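Local coordinates for protein methanogen homoaconitase small subunit (Methanocaldococcus jannaschii, PDB 2PKP) that forms, with its large-subunit partner, a broad-specificity hydro-lyase that interconverts homocitrate and homoisocitrate through cis-homoaconitate in 2-oxosuberate biosynthesis, at residues D42-F45 / P46-K50; K80-A84 / K85-R89; A88-F91 / Y92-I96. One frame throughout, in Å; residues are numbered along the deposited sequence.

Contact 1: D42-F45 / P46-K50; sequences DENF and PKKVK
D42 and K48 reach for each other over the entrance to a short helix, residues 45-48, which a type I beta turn from D42 to F45 leads into. The carboxylate of D42 is used at both oxygens. OD1 accepts from the backbone N of N44 at 3.0 Å, an Asx turn that caps the entrance, with the donor lying well above the carboxylate plane. OD2 faces NZ of K48 at 4.0 Å, a long salt bridge in which the two side chains meet at about a right angle. E43 takes part through its backbone, its O lying 3.8 Å from CD of P46, while its side chain starts out away from the helix. A proline, lacking an N-H, is tolerated in this first turn, where the backbone N is not needed for a helical hydrogen bond. N44 then lends its carbonyl O, which receives only weak bonds from N of K47 and N of K48. Its CB also lies 3.3 Å from CE of K48, whose extended chain runs over N44 and so carries the amine back to D42. F45 closes the segment and is its buried residue. Its O is gripped twice: V49 N approaches in a nearly straight line at 2.9 Å, whereas K48 N comes from 60° above the carbonyl plane. With CG anti to the backbone N (chi1 -175°), the ring turns inward, where C37, M38 and I79 pack on it and H8 meets it edge-to-face. A large flat apolar group fits this place, because V49 covers one face with its branched CB. That CH-pi contact puts V49 CB 4.0 Å from the ring centroid, 23° off the normal and displaced toward the rim, with V49 CG2 3.7 Å from F45 CZ.

Contact 2: K80-A84 / K85-R89; sequences KAVIA and KSFAR
Beyond A84 the chain leaves strand 81-84, and helical backbone angles at K85 (phi -73°, psi -35°) interrupt the extended course, bending it so that F87 comes back alongside V82 and A84. F87 carries the contact. Its CG stands beside its own backbone N (chi1 -70°), which sends the ring back toward the strand it has just left. A84 meets it over one face: CB lies 3.9 Å from the ring centroid in a CH-pi contact, displaced toward the rim near CZ. A methyl group is the right size here, since the aromatic plane passes close above the strand. V82 is reached differently. Its O sits at the ring edge, close to the plane and 3.3 Å from F87 CZ, while its CG1 branch touches F87 CE1 at 3.6 Å. The ring thus meets both residues on one side of the strand, while I83 between them sets its CB away from it. The polar residues of the bend find their partners elsewhere in the chain. K85 stretches its chain away and ends in a salt bridge with D108, a reach that suits a long, straight lysine. S86 OG is small enough to bond both E59 OE1 and the backbone N of N60, tying the bend to a neighbouring loop. Strand 81-84 lies between two parallel neighbours: V82 shares backbone hydrogen bonds with I101 and I103, and I83 with I55 and A57. F61 also packs on V82, and I118 of strand 115-119 on I83. F87 rests on P102 of strand 101-104, just before A88 takes the N-cap position of helix 89-98.

Contact 3: A88-F91 / Y92-I96; sequences ARIF and YRNAI
I90 and N94, one helical turn apart, lie side by side and point the same way, with CG2 of I90 3.7 Å from ND2 of N94. This methyl stands opposite the backbone N of I90 and thus leans along the helix toward the amide. F91 and A95 are also four residues apart, but here the ring passes obliquely by the methyl, CE2 to CB at 4.2 Å, so they only brush. The small A95 lets the broad ring lie along the helix, where F61 meets it edge-to-face and V71 and I74 of helix 68-75 pack against it. With a serine in place of F91, F61 would probably lose its aromatic mate and a gap would open between the two helices. Y92 points to another flank, toward F87 and P102, and its CB rests 3.4 Å from O of R89. Beneath them run regular i to i+4 bonds, from Y92 N to A88 O at 3.0 Å through A95 N to F91 O at 2.8 Å. Such a helix start, with apolar flanks turned to sheet and helix, is characteristic of a beta-alpha-beta crossover, here joining parallel strands 81-84 and 101-104.

Overall arrangement
Contacts 2 and 3 are consecutive pieces of one beta-alpha-beta unit. They share A88 and R89, their centres are about 8 Å apart, and they touch where F87 CB meets Y92 CD1 at 4.0 Å. Contact 1 comes earlier in the chain and does not touch either: its centre lies about 19 Å from that of contact 2 and about 23 Å from that of contact 3, on the opposite side of the chain's centre from the latter. The zinc ion, bound by D13 and C63, is about 7 Å from the side chain of A88, which contacts 2 and 3 share, and about 10 Å from that of S86. All three contacts lie away from R26, critical for substrate specificity.

Contact 1: D42-F45 / P46-K50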
loop_
_atom_site.group_PDB
_atom_site.type_symbol
_atom_site.label_atom_id
_atom_site.label_comp_id
_atom_site.label_asym_id
_atom_site.label_seq_id
_atom_site.Cartn_x
_atom_site.Cartn_y
_atom_site.Cartn_z
ATOM N N ASP A 42 20.349 -8.042 -10.010
ATOM C CA ASP A 42 20.806 -6.819 -9.360
ATOM C C ASP A 42 20.898 -7.003 -7.851
ATOM O O ASP A 42 19.913 -6.868 -7.136
ATOM C CB ASP A 42 19.878 -5.650 -9.686
ATOM C CG ASP A 42 20.342 -4.354 -9.051
ATOM O OD1 ASP A 42 21.519 -4.287 -8.626
ATOM O OD2 ASP A 42 19.537 -3.401 -8.983
ATOM N N GLU A 43 22.099 -7.310 -7.379
ATOM C CA GLU A 43 22.338 -7.536 -5.958
ATOM C C GLU A 43 22.106 -6.295 -5.104
ATOM O O GLU A 43 22.069 -6.376 -3.879
ATOM C CB GLU A 43 23.769 -8.036 -5.737
ATOM C CG GLU A 43 24.850 -7.050 -6.170
ATOM C CD GLU A 43 25.006 -6.965 -7.681
ATOM O OE1 GLU A 43 25.816 -6.137 -8.148
ATOM O OE2 GLU A 43 24.326 -7.731 -8.401
ATOM N N ASN A 44 21.950 -5.147 -5.748
ATOM C CA ASN A 44 21.733 -3.907 -5.016
ATOM C C ASN A 44 20.251 -3.541 -4.864
ATOM O O ASN A 44 19.911 -2.651 -4.084
ATOM C CB ASN A 44 22.477 -2.767 -5.715
ATOM C CG ASN A 44 23.985 -2.995 -5.774
ATOM O OD1 ASN A 44 24.683 -2.385 -6.587
ATOM N ND2 ASN A 44 24.495 -3.863 -4.903
ATOM N N PHE A 45 19.371 -4.230 -5.592
ATOM C CA PHE A 45 17.934 -3.940 -5.534
ATOM C C PHE A 45 17.335 -3.932 -4.126
ATOM O O PHE A 45 16.704 -2.961 -3.724
ATOM C CB PHE A 45 17.141 -4.932 -6.394
ATOM C CG PHE A 45 15.669 -4.622 -6.468
ATOM C CD1 PHE A 45 15.200 -3.608 -7.293
ATOM C CD2 PHE A 45 14.759 -5.309 -5.672
ATOM C CE1 PHE A 45 13.845 -3.278 -7.318
ATOM C CE2 PHE A 45 13.401 -4.984 -5.692
ATOM C CZ PHE A 45 12.947 -3.966 -6.517
ATOM N N PRO A 46 17.523 -5.017 -3.359
ATOM C CA PRO A 46 16.969 -5.074 -2.001
ATOM C C PRO A 46 17.332 -3.871 -1.127
ATOM O O PRO A 46 16.563 -3.479 -0.251
ATOM C CB PRO A 46 17.546 -6.379 -1.449
ATOM C CG PRO A 46 17.717 -7.216 -2.665
ATOM C CD PRO A 46 18.307 -6.231 -3.644
ATOM N N LYS A 47 18.503 -3.290 -1.374
ATOM C CA LYS A 47 18.972 -2.142 -0.600
ATOM C C LYS A 47 18.540 -0.790 -1.175
ATOM O O LYS A 47 18.632 0.231 -0.493
ATOM C CB LYS A 47 20.502 -2.181 -0.491
ATOM C CG LYS A 47 21.059 -3.492 0.058
ATOM C CD LYS A 47 20.613 -3.745 1.493
ATOM C CE LYS A 47 21.162 -5.066 2.013
ATOM N NZ LYS A 47 20.883 -5.260 3.467
ATOM N N LYS A 48 18.077 -0.782 -2.424
ATOM C CA LYS A 48 17.643 0.454 -3.078
ATOM C C LYS A 48 16.127 0.647 -3.056
ATOM O O LYS A 48 15.639 1.772 -2.937
ATOM C CB LYS A 48 18.082 0.478 -4.547
ATOM C CG LYS A 48 19.572 0.397 -4.810
ATOM C CD LYS A 48 19.819 0.246 -6.309
ATOM C CE LYS A 48 21.304 0.194 -6.648
ATOM N NZ LYS A 48 21.537 -0.098 -8.095
ATOM N N VAL A 49 15.389 -0.451 -3.187
ATOM C CA VAL A 49 13.932 -0.398 -3.229
ATOM C C VAL A 49 13.277 0.162 -1.968
ATOM O O VAL A 49 13.740 -0.066 -0.851
ATOM C CB VAL A 49 13.336 -1.797 -3.520
ATOM C CG1 VAL A 49 13.622 -2.741 -2.363
ATOM C CG2 VAL A 49 11.843 -1.687 -3.764
ATOM N N LYS A 50 12.191 0.903 -2.168
ATOM C CA LYS A 50 11.440 1.486 -1.063
ATOM C C LYS A 50 9.970 1.136 -1.224
ATOM O O LYS A 50 9.471 1.012 -2.346
ATOM C CB LYS A 50 11.583 3.011 -1.047
ATOM C CG LYS A 50 13.007 3.519 -0.900
ATOM C CD LYS A 50 13.631 3.092 0.419
ATOM C CE LYS A 50 15.061 3.608 0.528
ATOM N NZ LYS A 50 15.723 3.149 1.777
#

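Contact 2: K80-A84 / K85-R89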
loop_
_atom_site.group_PDB
_atom_site.type_symbol
_atom_site.label_atom_id
_atom_site.label_comp_id
_atom_site.label_asym_id
_atom_site.label_seq_id
_atom_site.Cartn_x
_atom_site.Cartn_y
_atom_site.Cartn_z
ATOM N N LYS A 80 3.633 -2.651 -5.119
ATOM C CA LYS A 80 2.244 -2.951 -5.446
ATOM C C LYS A 80 1.996 -3.277 -6.915
ATOM O O LYS A 80 0.985 -3.889 -7.252
ATOM C CB LYS A 80 1.352 -1.774 -5.033
ATOM C CG LYS A 80 -0.132 -1.963 -5.328
ATOM C CD LYS A 80 -0.727 -3.107 -4.525
ATOM C CE LYS A 80 -2.233 -3.193 -4.722
ATOM N NZ LYS A 80 -2.839 -4.257 -3.872
ATOM N N ALA A 81 2.910 -2.870 -7.788
ATOM C CA ALA A 81 2.731 -3.133 -9.207
ATOM C C ALA A 81 4.024 -3.337 -9.977
ATOM O O ALA A 81 5.091 -2.863 -9.590
ATOM C CB ALA A 81 1.928 -1.993 -9.851
ATOM N N VAL A 82 3.902 -4.050 -11.087
ATOM C CA VAL A 82 5.024 -4.310 -11.967
ATOM C C VAL A 82 4.546 -3.892 -13.340
ATOM O O VAL A 82 3.471 -4.301 -13.779
ATOM C CB VAL A 82 5.383 -5.811 -12.007
ATOM C CG1 VAL A 82 6.488 -6.059 -13.008
ATOM C CG2 VAL A 82 5.804 -6.270 -10.630
ATOM N N ILE A 83 5.329 -3.060 -14.009
ATOM C CA ILE A 83 4.973 -2.618 -15.346
ATOM C C ILE A 83 5.902 -3.323 -16.327
ATOM O O ILE A 83 7.121 -3.256 -16.181
ATOM C CB ILE A 83 5.154 -1.091 -15.499
ATOM C CG1 ILE A 83 4.377 -0.357 -14.403
ATOM C CG2 ILE A 83 4.659 -0.642 -16.872
ATOM C CD1 ILE A 83 4.639 1.157 -14.382
ATOM N N ALA A 84 5.335 -4.002 -17.315
ATOM C CA ALA A 84 6.153 -4.700 -18.304
ATOM C C ALA A 84 5.485 -4.684 -19.676
ATOM O O ALA A 84 4.298 -4.362 -19.792
ATOM C CB ALA A 84 6.401 -6.148 -17.856
ATOM N N LYS A 85 6.254 -5.022 -20.712
ATOM C CA LYS A 85 5.718 -5.075 -22.069
ATOM C C LYS A 85 4.835 -6.313 -22.174
ATOM O O LYS A 85 3.831 -6.311 -22.878
ATOM C CB LYS A 85 6.844 -5.152 -23.102
ATOM C CG LYS A 85 7.678 -3.890 -23.218
ATOM C CD LYS A 85 8.680 -4.015 -24.359
ATOM C CE LYS A 85 9.548 -2.779 -24.485
ATOM N NZ LYS A 85 10.526 -2.917 -25.599
ATOM N N SER A 86 5.230 -7.373 -21.474
ATOM C CA SER A 86 4.458 -8.612 -21.442
ATOM C C SER A 86 4.862 -9.431 -20.217
ATOM O O SER A 86 5.962 -9.270 -19.680
ATOM C CB SER A 86 4.653 -9.428 -22.728
ATOM O OG SER A 86 6.000 -9.822 -22.906
ATOM N N PHE A 87 3.962 -10.306 -19.778
ATOM C CA PHE A 87 4.190 -11.135 -18.600
ATOM C C PHE A 87 4.062 -12.621 -18.888
ATOM O O PHE A 87 3.174 -13.039 -19.634
ATOM C CB PHE A 87 3.166 -10.809 -17.512
ATOM C CG PHE A 87 3.339 -9.459 -16.881
ATOM C CD1 PHE A 87 4.214 -9.284 -15.813
ATOM C CD2 PHE A 87 2.598 -8.367 -17.330
ATOM C CE1 PHE A 87 4.347 -8.046 -15.194
ATOM C CE2 PHE A 87 2.722 -7.120 -16.717
ATOM C CZ PHE A 87 3.597 -6.959 -15.646
ATOM N N ALA A 88 4.936 -13.418 -18.281
ATOM C CA ALA A 88 4.843 -14.860 -18.433
ATOM C C ALA A 88 3.460 -15.197 -17.868
ATOM O O ALA A 88 3.030 -14.626 -16.859
ATOM C CB ALA A 88 5.938 -15.556 -17.626
ATOM N N ARG A 89 2.762 -16.109 -18.530
ATOM C CA ARG A 89 1.420 -16.503 -18.122
ATOM C C ARG A 89 1.291 -16.913 -16.661
ATOM O O ARG A 89 0.420 -16.417 -15.953
ATOM C CB ARG A 89 0.923 -17.648 -19.012
ATOM C CG ARG A 89 0.928 -17.319 -20.499
ATOM C CD ARG A 89 0.450 -18.488 -21.370
ATOM N NE ARG A 89 -0.947 -18.851 -21.134
ATOM C CZ ARG A 89 -1.362 -19.676 -20.176
ATOM N NH1 ARG A 89 -0.489 -20.240 -19.350
ATOM N NH2 ARG A 89 -2.656 -19.943 -20.045
#

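Contact 3: A88-F91 / Y92-I96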
loop_
_atom_site.group_PDB
_atom_site.type_symbol
_atom_site.label_atom_id
_atom_site.label_comp_id
_atom_site.label_asym_id
_atom_site.label_seq_id
_atom_site.Cartn_x
_atom_site.Cartn_y
_atom_site.Cartn_z
ATOM N N ALA A 88 4.936 -13.418 -18.281
ATOM C CA ALA A 88 4.843 -14.860 -18.433
ATOM C C ALA A 88 3.460 -15.197 -17.868
ATOM O O ALA A 88 3.030 -14.626 -16.859
ATOM C CB ALA A 88 5.938 -15.556 -17.626
ATOM N N ARG A 89 2.762 -16.109 -18.530
ATOM C CA ARG A 89 1.420 -16.503 -18.122
ATOM C C ARG A 89 1.291 -16.913 -16.661
ATOM O O ARG A 89 0.420 -16.417 -15.953
ATOM C CB ARG A 89 0.923 -17.648 -19.012
ATOM C CG ARG A 89 0.928 -17.319 -20.499
ATOM C CD ARG A 89 0.450 -18.488 -21.370
ATOM N NE ARG A 89 -0.947 -18.851 -21.134
ATOM C CZ ARG A 89 -1.362 -19.676 -20.176
ATOM N NH1 ARG A 89 -0.489 -20.240 -19.350
ATOM N NH2 ARG A 89 -2.656 -19.943 -20.045
ATOM N N ILE A 90 2.155 -17.816 -16.210
ATOM C CA ILE A 90 2.091 -18.294 -14.838
ATOM C C ILE A 90 2.352 -17.190 -13.823
ATOM O O ILE A 90 1.646 -17.083 -12.820
ATOM C CB ILE A 90 3.083 -19.453 -14.617
ATOM C CG1 ILE A 90 2.670 -20.648 -15.486
ATOM C CG2 ILE A 90 3.111 -19.849 -13.143
ATOM C CD1 ILE A 90 3.583 -21.862 -15.363
ATOM N N PHE A 91 3.359 -16.364 -14.084
ATOM C CA PHE A 91 3.676 -15.271 -13.174
ATOM C C PHE A 91 2.464 -14.357 -13.027
ATOM O O PHE A 91 2.095 -13.969 -11.923
ATOM C CB PHE A 91 4.856 -14.453 -13.702
ATOM C CG PHE A 91 5.171 -13.247 -12.860
ATOM C CD1 PHE A 91 6.024 -13.351 -11.766
ATOM C CD2 PHE A 91 4.575 -12.018 -13.134
ATOM C CE1 PHE A 91 6.283 -12.247 -10.950
ATOM C CE2 PHE A 91 4.826 -10.902 -12.322
ATOM C CZ PHE A 91 5.682 -11.021 -11.228
ATOM N N TYR A 92 1.854 -14.021 -14.160
ATOM C CA TYR A 92 0.692 -13.140 -14.189
ATOM C C TYR A 92 -0.396 -13.643 -13.246
ATOM O O TYR A 92 -0.959 -12.882 -12.456
ATOM C CB TYR A 92 0.137 -13.061 -15.610
ATOM C CG TYR A 92 -0.922 -12.002 -15.794
ATOM C CD1 TYR A 92 -0.579 -10.710 -16.196
ATOM C CD2 TYR A 92 -2.265 -12.284 -15.555
ATOM C CE1 TYR A 92 -1.540 -9.731 -16.356
ATOM C CE2 TYR A 92 -3.240 -11.307 -15.711
ATOM C CZ TYR A 92 -2.872 -10.034 -16.111
ATOM O OH TYR A 92 -3.835 -9.061 -16.268
ATOM N N ARG A 93 -0.684 -14.935 -13.344
ATOM C CA ARG A 93 -1.707 -15.559 -12.520
ATOM C C ARG A 93 -1.337 -15.480 -11.043
ATOM O O ARG A 93 -2.162 -15.094 -10.210
ATOM C CB ARG A 93 -1.889 -17.022 -12.943
ATOM C CG ARG A 93 -2.918 -17.786 -12.126
ATOM C CD ARG A 93 -3.044 -19.229 -12.601
ATOM N NE ARG A 93 -1.854 -20.032 -12.323
ATOM C CZ ARG A 93 -1.423 -20.331 -11.101
ATOM N NH1 ARG A 93 -2.082 -19.892 -10.037
ATOM N NH2 ARG A 93 -0.339 -21.081 -10.941
ATOM N N ASN A 94 -0.098 -15.841 -10.720
ATOM C CA ASN A 94 0.361 -15.798 -9.334
ATOM C C ASN A 94 0.299 -14.383 -8.783
ATOM O O ASN A 94 -0.095 -14.171 -7.634
ATOM C CB ASN A 94 1.793 -16.332 -9.216
ATOM C CG ASN A 94 1.881 -17.828 -9.469
ATOM O OD1 ASN A 94 0.888 -18.549 -9.345
ATOM N ND2 ASN A 94 3.074 -18.305 -9.811
ATOM N N ALA A 95 0.686 -13.414 -9.605
ATOM C CA ALA A 95 0.668 -12.021 -9.181
ATOM C C ALA A 95 -0.751 -11.622 -8.780
ATOM O O ALA A 95 -0.969 -11.065 -7.705
ATOM C CB ALA A 95 1.169 -11.122 -10.304
ATOM N N ILE A 96 -1.709 -11.907 -9.656
ATOM C CA ILE A 96 -3.111 -11.594 -9.389
ATOM C C ILE A 96 -3.548 -12.209 -8.060
ATOM O O ILE A 96 -4.158 -11.546 -7.219
ATOM C CB ILE A 96 -4.040 -12.163 -10.492
ATOM C CG1 ILE A 96 -3.717 -11.527 -11.848
ATOM C CG2 ILE A 96 -5.500 -11.928 -10.114
ATOM C CD1 ILE A 96 -3.977 -10.038 -11.913
#